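Beta-xylanase (Roseburia intestinalis L1-82, PDB 6SGF) binds xylan weakly through the CBM86 carbohydrate-binding module described here, one domain of a longer enzyme that probably cleaves internal beta-1,4-xylosidic linkages. Local coordinates at residues V5-T10 and L45-E50; V57-A62 and V124-E129; I68-Y73 and T92-N97. All coordinates share one frame; numbering follows the deposited sequence.

How the contacts relate
Following the chain from the N terminus, contact 1 closes first: strand 6-10 is met by 45-50 after strands 15-19, 22-26 and 29-34 and the first part of strand 40-50. Contact 2 opens afterwards and closes a longer excursion, pairing 57-62 with 124-129, and contact 3, between 68-73 and 92-97, lies nested inside it. Contact 2 is pairing within one sheet, whereas contacts 1 and 3 bridge the two sheets of a beta sandwich. Strand 119-130 hydrogen-bonds to strand 6-10, joining contacts 1 and 2, and strand 54-62 hydrogen-bonds to strand 93-96, joining contacts 2 and 3. Contacts 1 and 3, with centres about 15 Å apart, do not touch.

Contact 1: V5-T10 and L45-E50; sequences VKKVFT and LPESIE
Phe9 and Leu45 stand across from each other with their CA atoms 8.1 Å apart, a separation too wide for backbone pairing, so side chains join strand 6-10 to the 45-50 segment, which turns a corner at Pro46 and Glu47. The Phe9 ring lies at the heart of the contact. With CG anti to the carbonyl carbon (chi1 -51°), the ring reaches into that corner, where Pro46 sets CD over the middle of one face, 3.9 Å from the ring centroid and only 10° off the normal. This is a CH-pi contact, well suited to proline, whose CD hydrogens beside the ring nitrogen are slightly polarised. Ile49 CD1 arrives at the ring edge, 4.1 Å from Phe9 CE2, and Leu45 CD2 touches Phe9 CD2 obliquely. Glu47 turns its carboxylate steeply to the ring, the two planes 76° apart, so that OE2 lies in the ring plane at the edge, 3.7 Å from Phe9 CZ, where the ring hydrogens carry a faint positive charge. The same OE2 takes the salt bridge from Lys7: NZ stands 2.9 Å away, nearly in line with the C-O bond. Lys7 is bent at three successive torsions, which folds its long chain back to meet the glutamate at the partly exposed margin. Replacing Phe9 by an alanine would probably leave Pro46 without an aromatic face and open a gap between the strand and the corner. Val8, pointing to the opposite side of strand 6-10, packs on Val8 of the second subunit. Thus strand 6-10 of one sheet packs on strand 40-50 of the other, the Lys7-Glu47 salt bridge closing the apolar layer at the border of a beta sandwich, the fold of many carbohydrate-binding modules.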
loop_
_atom_site.group_PDB
_atom_site.type_symbol
_atom_site.label_atom_id
_atom_site.label_comp_id
_atom_site.label_asym_id
_atom_site.label_seq_id
_atom_site.Cartn_x
_atom_site.Cartn_y
_atom_site.Cartn_z
ATOM N N VAL B 5 -16.682 -1.904 2.919
ATOM C CA VAL B 5 -15.834 -0.738 2.703
ATOM C C VAL B 5 -14.454 -1.051 3.258
ATOM O O VAL B 5 -14.330 -1.689 4.312
ATOM C CB VAL B 5 -16.443 0.492 3.392
ATOM C CG1 VAL B 5 -15.418 1.601 3.553
ATOM C CG2 VAL B 5 -17.655 0.989 2.609
ATOM N N LYS B 6 -13.416 -0.617 2.558
ATOM C CA LYS B 6 -12.040 -0.873 3.006
ATOM C C LYS B 6 -11.302 0.421 3.246
ATOM O O LYS B 6 -11.308 1.266 2.399
ATOM C CB LYS B 6 -11.232 -1.615 1.964
ATOM C CG LYS B 6 -11.635 -3.045 1.748
ATOM C CD LYS B 6 -10.720 -3.676 0.804
ATOM C CE LYS B 6 -10.859 -5.163 0.766
ATOM N NZ LYS B 6 -12.146 -5.545 0.167
ATOM N N LYS B 7 -10.783 0.569 4.434
ATOM C CA LYS B 7 -9.884 1.656 4.757
ATOM C C LYS B 7 -8.455 1.112 4.728
ATOM O O LYS B 7 -8.110 0.225 5.516
ATOM C CB LYS B 7 -10.236 2.231 6.126
ATOM C CG LYS B 7 -11.523 3.089 6.201
ATOM C CD LYS B 7 -11.686 4.076 5.024
ATOM C CE LYS B 7 -10.367 4.774 4.571
ATOM N NZ LYS B 7 -10.019 6.065 5.225
ATOM N N VAL B 8 -7.641 1.589 3.793
ATOM C CA VAL B 8 -6.301 1.044 3.577
ATOM C C VAL B 8 -5.290 2.107 3.943
ATOM O O VAL B 8 -5.368 3.227 3.441
ATOM C CB VAL B 8 -6.085 0.606 2.117
ATOM C CG1 VAL B 8 -4.648 0.146 1.916
ATOM C CG2 VAL B 8 -7.039 -0.479 1.688
ATOM N N PHE B 9 -4.320 1.761 4.770
ATOM C CA PHE B 9 -3.226 2.669 5.088
ATOM C C PHE B 9 -1.910 2.042 4.669
ATOM O O PHE B 9 -1.494 1.021 5.240
ATOM C CB PHE B 9 -3.216 2.998 6.579
ATOM C CG PHE B 9 -4.530 3.464 7.096
ATOM C CD1 PHE B 9 -5.079 4.649 6.647
ATOM C CD2 PHE B 9 -5.235 2.705 8.006
ATOM C CE1 PHE B 9 -6.316 5.086 7.117
ATOM C CE2 PHE B 9 -6.473 3.129 8.487
ATOM C CZ PHE B 9 -7.011 4.332 8.037
ATOM N N THR B 10 -1.221 2.686 3.729
ATOM C CA THR B 10 0.128 2.263 3.400
ATOM C C THR B 10 1.086 2.722 4.511
ATOM O O THR B 10 0.727 3.522 5.380
ATOM C CB THR B 10 0.563 2.798 2.038
ATOM O OG1 THR B 10 0.494 4.221 1.996
ATOM C CG2 THR B 10 -0.337 2.238 0.910
ATOM N N LEU B 45 -3.107 4.965 14.026
ATOM C CA LEU B 45 -3.861 5.126 12.792
ATOM C C LEU B 45 -4.144 6.609 12.552
ATOM O O LEU B 45 -4.277 7.377 13.504
ATOM C CB LEU B 45 -5.161 4.349 12.869
ATOM C CG LEU B 45 -5.075 2.825 13.038
ATOM C CD1 LEU B 45 -6.516 2.315 12.972
ATOM C CD2 LEU B 45 -4.159 2.220 11.977
ATOM N N PRO B 46 -4.235 7.043 11.298
ATOM C CA PRO B 46 -4.552 8.467 11.059
ATOM C C PRO B 46 -5.893 8.891 11.655
ATOM O O PRO B 46 -6.092 10.080 11.927
ATOM C CB PRO B 46 -4.546 8.581 9.526
ATOM C CG PRO B 46 -3.798 7.403 9.048
ATOM C CD PRO B 46 -4.020 6.308 10.048
ATOM N N GLU B 47 -6.818 7.953 11.872
ATOM C CA GLU B 47 -8.175 8.223 12.353
ATOM C C GLU B 47 -8.610 6.971 13.065
ATOM O O GLU B 47 -8.258 5.898 12.608
ATOM C CB GLU B 47 -9.062 8.499 11.143
ATOM C CG GLU B 47 -9.239 7.202 10.286
ATOM C CD GLU B 47 -8.706 7.397 8.874
ATOM O OE1 GLU B 47 -7.572 7.941 8.774
ATOM O OE2 GLU B 47 -9.417 7.077 7.896
ATOM N N SER B 48 -9.257 7.052 14.205
ATOM C CA SER B 48 -9.673 5.783 14.768
ATOM C C SER B 48 -10.961 5.323 14.111
ATOM O O SER B 48 -11.648 6.083 13.431
ATOM C CB SER B 48 -9.645 5.855 16.286
ATOM O OG SER B 48 -10.042 7.152 16.758
ATOM N N ILE B 49 -11.137 4.015 14.154
ATOM C CA ILE B 49 -12.218 3.269 13.541
ATOM C C ILE B 49 -12.874 2.521 14.685
ATOM O O ILE B 49 -12.176 1.928 15.514
ATOM C CB ILE B 49 -11.678 2.285 12.486
ATOM C CG1 ILE B 49 -10.808 3.040 11.471
ATOM C CG2 ILE B 49 -12.782 1.529 11.847
ATOM C CD1 ILE B 49 -9.834 2.162 10.679
ATOM N N GLU B 50 -14.192 2.618 14.777
ATOM C CA GLU B 50 -14.909 1.927 15.830
ATOM C C GLU B 50 -14.732 0.435 15.673
ATOM O O GLU B 50 -14.963 -0.143 14.605
ATOM C CB GLU B 50 -16.395 2.270 15.790
ATOM C CG GLU B 50 -16.731 3.714 16.124
ATOM C CD GLU B 50 -16.228 4.122 17.478
ATOM O OE1 GLU B 50 -16.317 3.289 18.410
ATOM O OE2 GLU B 50 -15.728 5.261 17.602
#

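Contact 2: V57-A62 and V124-E129; sequences VTFQVA and VSVTFE. With CD (cadmium ion), chain S.
Val57 and Phe128 stand next to each other on the same face of the sheet, Val57 laying CG1 over one face of the phenyl ring, toward its rim and 4.2 Å from the centroid, in a CH-pi contact. The placing of CG1 anti to the backbone N (chi1 -176°) also brings it 3.6 Å from Val126 CG1, so one branched residue serves two partners. Beyond, Phe59 runs alongside Val126, with CD2 4.0 Å from Val126 CG2; these four apolar residues share that face of the sheet. Thr58, Gln60, Ser125 and Thr127 occupy the other, where polar groups hold water. One water joins Thr58 O, Ser125 OG and Thr127 OG1; a second links Thr58 OG1 with Thr127 O, while Thr58 OG1 also bonds Thr95. Gln60, extended, crosses Val124 at a slant, its CD 3.7 Å from Val124 CG1, while OE1 lies 3.1 Å from Ser125 OG and also takes a weak hydrogen bond from Thr10 of the second subunit.

The strands are antiparallel (166°), and Thr58 with Thr127 forms a hydrogen-bonded pair, Thr58 N giving to Thr127 O at 2.8 Å. A classic beta bulge sets both Val124 and Ser125 opposite Gln60: Gln60 N still bonds Ser125 O, and Gln60 O accepts from Val124 N at 2.8 Å and, weakly, from Ser125 N. Beyond the Val57-Phe128 pair, both carboxylate oxygens of Glu129 bind a cadmium ion.

Strand 93-96 flanks 57-62 and strand 6-10 flanks 124-129; from the facing sheet, strand 68-73 packs on Val57 and Phe59, and strand 103-110 on Phe59 and Phe128.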
loop_
_atom_site.group_PDB
_atom_site.type_symbol
_atom_site.label_atom_id
_atom_site.label_comp_id
_atom_site.label_asym_id
_atom_site.label_seq_id
_atom_site.Cartn_x
_atom_site.Cartn_y
_atom_site.Cartn_z
ATOM N N VAL B 57 -8.975 -7.095 9.825
ATOM C CA VAL B 57 -7.787 -6.259 9.678
ATOM C C VAL B 57 -6.709 -7.109 9.003
ATOM O O VAL B 57 -6.302 -8.143 9.543
ATOM C CB VAL B 57 -7.279 -5.725 11.030
ATOM C CG1 VAL B 57 -6.102 -4.791 10.807
ATOM C CG2 VAL B 57 -8.391 -4.974 11.805
ATOM N N THR B 58 -6.216 -6.661 7.849
ATOM C CA THR B 58 -5.242 -7.425 7.087
ATOM C C THR B 58 -3.916 -6.672 7.026
ATOM O O THR B 58 -3.862 -5.530 6.561
ATOM C CB THR B 58 -5.766 -7.723 5.685
ATOM O OG1 THR B 58 -6.971 -8.484 5.798
ATOM C CG2 THR B 58 -4.736 -8.541 4.897
ATOM N N PHE B 59 -2.862 -7.315 7.500
ATOM C CA PHE B 59 -1.514 -6.775 7.472
ATOM C C PHE B 59 -0.805 -7.359 6.262
ATOM O O PHE B 59 -0.742 -8.588 6.115
ATOM C CB PHE B 59 -0.712 -7.136 8.725
ATOM C CG PHE B 59 -1.285 -6.623 10.011
ATOM C CD1 PHE B 59 -2.498 -7.106 10.502
ATOM C CD2 PHE B 59 -0.601 -5.690 10.740
ATOM C CE1 PHE B 59 -3.009 -6.662 11.715
ATOM C CE2 PHE B 59 -1.069 -5.257 11.939
ATOM C CZ PHE B 59 -2.296 -5.740 12.437
ATOM N N GLN B 60 -0.265 -6.497 5.418
ATOM C CA GLN B 60 0.573 -6.913 4.304
ATOM C C GLN B 60 2.034 -6.664 4.651
ATOM O O GLN B 60 2.407 -5.543 5.036
ATOM C CB GLN B 60 0.197 -6.163 3.026
ATOM C CG GLN B 60 0.988 -6.605 1.792
ATOM C CD GLN B 60 0.523 -5.913 0.496
ATOM O OE1 GLN B 60 -0.230 -4.937 0.513
ATOM N NE2 GLN B 60 0.981 -6.421 -0.612
ATOM N N VAL B 61 2.851 -7.709 4.505
ATOM C CA VAL B 61 4.270 -7.670 4.823
ATOM C C VAL B 61 5.100 -8.120 3.623
ATOM O O VAL B 61 4.601 -8.717 2.662
ATOM C CB VAL B 61 4.608 -8.514 6.064
ATOM C CG1 VAL B 61 3.845 -8.018 7.276
ATOM C CG2 VAL B 61 4.338 -9.958 5.815
ATOM N N ALA B 62 6.399 -7.831 3.703
ATOM C CA ALA B 62 7.350 -8.228 2.670
ATOM C C ALA B 62 8.679 -8.544 3.343
ATOM O O ALA B 62 8.967 -8.061 4.429
ATOM C CB ALA B 62 7.493 -7.132 1.600
ATOM N N VAL B 124 4.072 -3.326 4.713
ATOM C CA VAL B 124 3.630 -2.675 3.482
ATOM C C VAL B 124 2.369 -1.866 3.700
ATOM O O VAL B 124 2.276 -0.706 3.287
ATOM C CB VAL B 124 3.406 -3.748 2.386
ATOM C CG1 VAL B 124 2.824 -3.130 1.109
ATOM C CG2 VAL B 124 4.693 -4.539 2.155
ATOM N N SER B 125 1.360 -2.463 4.323
ATOM C CA SER B 125 0.091 -1.783 4.467
ATOM C C SER B 125 -0.737 -2.508 5.509
ATOM O O SER B 125 -0.485 -3.676 5.809
ATOM C CB SER B 125 -0.665 -1.744 3.148
ATOM O OG SER B 125 -1.079 -3.036 2.750
ATOM N N VAL B 126 -1.743 -1.805 6.015
ATOM C CA VAL B 126 -2.766 -2.377 6.884
ATOM C C VAL B 126 -4.128 -1.953 6.356
ATOM O O VAL B 126 -4.346 -0.773 6.066
ATOM C CB VAL B 126 -2.591 -1.935 8.346
ATOM C CG1 VAL B 126 -3.661 -2.630 9.221
ATOM C CG2 VAL B 126 -1.169 -2.259 8.833
ATOM N N THR B 127 -5.017 -2.926 6.189
ATOM C CA THR B 127 -6.337 -2.722 5.604
ATOM C C THR B 127 -7.423 -3.086 6.604
ATOM O O THR B 127 -7.377 -4.163 7.193
ATOM C CB THR B 127 -6.527 -3.587 4.356
ATOM O OG1 THR B 127 -5.627 -3.162 3.308
ATOM C CG2 THR B 127 -7.988 -3.467 3.908
ATOM N N PHE B 128 -8.393 -2.194 6.787
ATOM C CA PHE B 128 -9.567 -2.432 7.621
ATOM C C PHE B 128 -10.771 -2.627 6.723
ATOM O O PHE B 128 -11.146 -1.707 5.988
ATOM C CB PHE B 128 -9.789 -1.260 8.555
ATOM C CG PHE B 128 -8.662 -1.075 9.521
ATOM C CD1 PHE B 128 -7.502 -0.443 9.128
ATOM C CD2 PHE B 128 -8.755 -1.579 10.795
ATOM C CE1 PHE B 128 -6.454 -0.299 10.005
ATOM C CE2 PHE B 128 -7.705 -1.424 11.693
ATOM C CZ PHE B 128 -6.548 -0.800 11.282
ATOM N N GLU B 129 -11.338 -3.829 6.736
ATOM C CA GLU B 129 -12.564 -4.088 6.000
ATOM C C GLU B 129 -13.752 -4.033 6.952
ATOM O O GLU B 129 -13.798 -4.778 7.940
ATOM C CB GLU B 129 -12.554 -5.415 5.259
ATOM C CG GLU B 129 -13.856 -5.509 4.453
ATOM C CD GLU B 129 -13.771 -6.459 3.323
ATOM O OE1 GLU B 129 -12.665 -7.013 3.148
ATOM O OE2 GLU B 129 -14.797 -6.662 2.617
HETATM CD CD CD S . -13.543 -8.643 1.550
HETATM O O HOH W 1 -3.220 -4.515 3.828
HETATM O O HOH W 2 -8.962 -6.541 5.862
#

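Contact 3: I68-Y73 and T92-N97; sequences ISLKVY and TEYTIN. With XYP (beta-D-xylopyranose), chain H.
Ile96 and Leu70 meet through two extended side chains: each has CG or CG1 anti to the carbonyl carbon (chi1 -69° and -56°) and an extended second torsion, which drives Ile96 CD1 against the base of Leu70 and sends Leu70 CD1 on toward Tyr94. Ile96 CD1 ends 3.5 Å from Leu70 CB and equally near the Leu70 carbonyl oxygen, so the methyl is lodged against the opposing backbone; it also lies 4.2 Å from Val72 CG2, the two side chains running antiparallel to each other. Leu70 crosses Tyr94 at about a right angle, its CD1 3.5 Å from Tyr94 CB and slanting in toward the ring. Ile68 comes in obliquely, with CD1 4.1 Å from Tyr94 CE2. Slender aliphatic ends suit this meeting, since they can interleave between strands whose axes come no closer than 8.6 Å and cross at -43°. Tyrosine adds a rigid wall with a polar end: its OH is hydrogen-bonded to Gln64 and to the backbone N of Gln91. On the 68-73 strand, Lys71 points away from this interior. Its fully stretched chain carries NZ to a bound beta-D-xylopyranose, where it donates to O3 at 2.9 Å and weakly to O2. The same NZ forms a salt bridge with Asp78 and a hydrogen bond to Gln40, and both of these residues also bond the sugar, so ammonium, carboxylate and amide are likely to hold one another in position. One strand thus has two faces, an inner apolar one packed on the opposite sheet and an outer one that contributes, with Tyr38, Tyr86, Met110 and Thr112, to the glycan site, a division of labour characteristic of beta-sandwich carbohydrate-binding modules.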
loop_
_atom_site.group_PDB
_atom_site.type_symbol
_atom_site.label_atom_id
_atom_site.label_comp_id
_atom_site.label_asym_id
_atom_site.label_seq_id
_atom_site.Cartn_x
_atom_site.Cartn_y
_atom_site.Cartn_z
ATOM N N ILE B 68 5.956 -13.706 12.932
ATOM C CA ILE B 68 5.531 -12.445 13.530
ATOM C C ILE B 68 4.214 -12.621 14.282
ATOM O O ILE B 68 3.402 -13.495 13.987
ATOM C CB ILE B 68 5.392 -11.281 12.502
ATOM C CG1 ILE B 68 4.386 -11.607 11.381
ATOM C CG2 ILE B 68 6.716 -10.932 11.939
ATOM C CD1 ILE B 68 4.199 -10.484 10.413
ATOM N N SER B 69 4.007 -11.719 15.240
ATOM C CA SER B 69 2.768 -11.546 15.970
ATOM C C SER B 69 2.158 -10.203 15.599
ATOM O O SER B 69 2.871 -9.210 15.422
ATOM C CB SER B 69 3.046 -11.640 17.474
ATOM O OG SER B 69 3.504 -12.968 17.731
ATOM N N LEU B 70 0.843 -10.192 15.427
ATOM C CA LEU B 70 0.118 -9.030 14.962
ATOM C C LEU B 70 -0.897 -8.622 16.023
ATOM O O LEU B 70 -1.544 -9.479 16.644
ATOM C CB LEU B 70 -0.562 -9.318 13.636
ATOM C CG LEU B 70 0.389 -9.790 12.534
ATOM C CD1 LEU B 70 -0.439 -10.274 11.328
ATOM C CD2 LEU B 70 1.377 -8.768 12.110
ATOM N N LYS B 71 -1.054 -7.320 16.210
ATOM C CA LYS B 71 -1.907 -6.775 17.256
ATOM C C LYS B 71 -2.814 -5.673 16.725
ATOM O O LYS B 71 -2.374 -4.815 15.963
ATOM C CB LYS B 71 -1.073 -6.175 18.399
ATOM C CG LYS B 71 -0.187 -7.164 19.110
ATOM C CD LYS B 71 0.594 -6.446 20.236
ATOM C CE LYS B 71 1.481 -7.380 21.045
ATOM N NZ LYS B 71 1.948 -6.617 22.260
ATOM N N VAL B 72 -4.060 -5.682 17.179
ATOM C CA VAL B 72 -5.023 -4.617 16.950
ATOM C C VAL B 72 -5.371 -4.047 18.320
ATOM O O VAL B 72 -6.004 -4.718 19.139
ATOM C CB VAL B 72 -6.265 -5.109 16.213
ATOM C CG1 VAL B 72 -7.204 -3.943 15.945
ATOM C CG2 VAL B 72 -5.859 -5.776 14.935
ATOM N N TYR B 73 -4.987 -2.807 18.562
ATOM C CA TYR B 73 -5.229 -2.186 19.859
ATOM C C TYR B 73 -6.609 -1.540 19.875
ATOM O O TYR B 73 -7.122 -1.110 18.832
ATOM C CB TYR B 73 -4.194 -1.113 20.140
ATOM C CG TYR B 73 -2.777 -1.563 20.338
ATOM C CD1 TYR B 73 -1.976 -1.936 19.264
ATOM C CD2 TYR B 73 -2.220 -1.558 21.609
ATOM C CE1 TYR B 73 -0.657 -2.291 19.448
ATOM C CE2 TYR B 73 -0.913 -1.893 21.809
ATOM C CZ TYR B 73 -0.137 -2.277 20.745
ATOM O OH TYR B 73 1.165 -2.623 20.988
ATOM N N THR B 92 2.194 -13.392 2.744
ATOM C CA THR B 92 2.493 -11.955 2.688
ATOM C C THR B 92 1.321 -11.111 3.147
ATOM O O THR B 92 1.466 -9.884 3.265
ATOM C CB THR B 92 2.895 -11.484 1.281
ATOM O OG1 THR B 92 1.904 -11.893 0.347
ATOM C CG2 THR B 92 4.298 -12.015 0.865
ATOM N N GLU B 93 0.166 -11.730 3.403
ATOM C CA GLU B 93 -0.998 -11.051 3.970
ATOM C C GLU B 93 -1.585 -11.929 5.058
ATOM O O GLU B 93 -1.852 -13.116 4.826
ATOM C CB GLU B 93 -2.040 -10.758 2.875
ATOM C CG GLU B 93 -1.482 -9.813 1.843
ATOM C CD GLU B 93 -2.523 -9.094 1.018
ATOM O OE1 GLU B 93 -3.679 -9.553 0.971
ATOM O OE2 GLU B 93 -2.164 -8.052 0.414
ATOM N N TYR B 94 -1.803 -11.340 6.228
ATOM C CA TYR B 94 -2.375 -12.041 7.364
ATOM C C TYR B 94 -3.596 -11.281 7.854
ATOM O O TYR B 94 -3.559 -10.061 7.960
ATOM C CB TYR B 94 -1.386 -12.143 8.523
ATOM C CG TYR B 94 -0.070 -12.830 8.198
ATOM C CD1 TYR B 94 0.024 -14.206 8.242
ATOM C CD2 TYR B 94 1.085 -12.102 7.878
ATOM C CE1 TYR B 94 1.203 -14.849 7.965
ATOM C CE2 TYR B 94 2.261 -12.749 7.585
ATOM C CZ TYR B 94 2.309 -14.131 7.643
ATOM O OH TYR B 94 3.457 -14.829 7.396
ATOM N N THR B 95 -4.643 -12.008 8.254
ATOM C CA THR B 95 -5.894 -11.376 8.651
ATOM C C THR B 95 -6.197 -11.667 10.111
ATOM O O THR B 95 -6.066 -12.810 10.563
ATOM C CB THR B 95 -7.047 -11.856 7.769
ATOM O OG1 THR B 95 -6.857 -11.362 6.439
ATOM C CG2 THR B 95 -8.361 -11.351 8.284
ATOM N N ILE B 96 -6.554 -10.619 10.856
ATOM C CA ILE B 96 -7.085 -10.750 12.206
ATOM C C ILE B 96 -8.540 -10.302 12.155
ATOM O O ILE B 96 -8.843 -9.237 11.608
ATOM C CB ILE B 96 -6.305 -9.898 13.219
ATOM C CG1 ILE B 96 -4.896 -10.447 13.426
ATOM C CG2 ILE B 96 -7.038 -9.867 14.563
ATOM C CD1 ILE B 96 -4.043 -9.497 14.246
ATOM N N ASN B 97 -9.436 -11.077 12.761
ATOM C CA ASN B 97 -10.818 -10.633 12.864
ATOM C C ASN B 97 -11.045 -10.132 14.291
ATOM O O ASN B 97 -11.247 -10.949 15.199
ATOM C CB ASN B 97 -11.765 -11.780 12.525
ATOM C CG ASN B 97 -11.512 -12.341 11.122
ATOM O OD1 ASN B 97 -10.891 -13.392 10.940
ATOM N ND2 ASN B 97 -11.955 -11.605 10.128
HETATM C C1 XYP H . 5.077 -7.615 26.225
HETATM C C2 XYP H . 4.181 -7.660 24.986
HETATM C C3 XYP H . 3.219 -8.791 25.106
HETATM C C4 XYP H . 3.894 -10.086 25.494
HETATM C C5 XYP H . 4.780 -9.963 26.742
HETATM O O2 XYP H . 3.569 -6.378 24.828
HETATM O O3 XYP H . 2.567 -8.955 23.813
HETATM O O4 XYP H . 2.844 -11.039 25.725
HETATM O O5 XYP H . 5.765 -8.921 26.447
#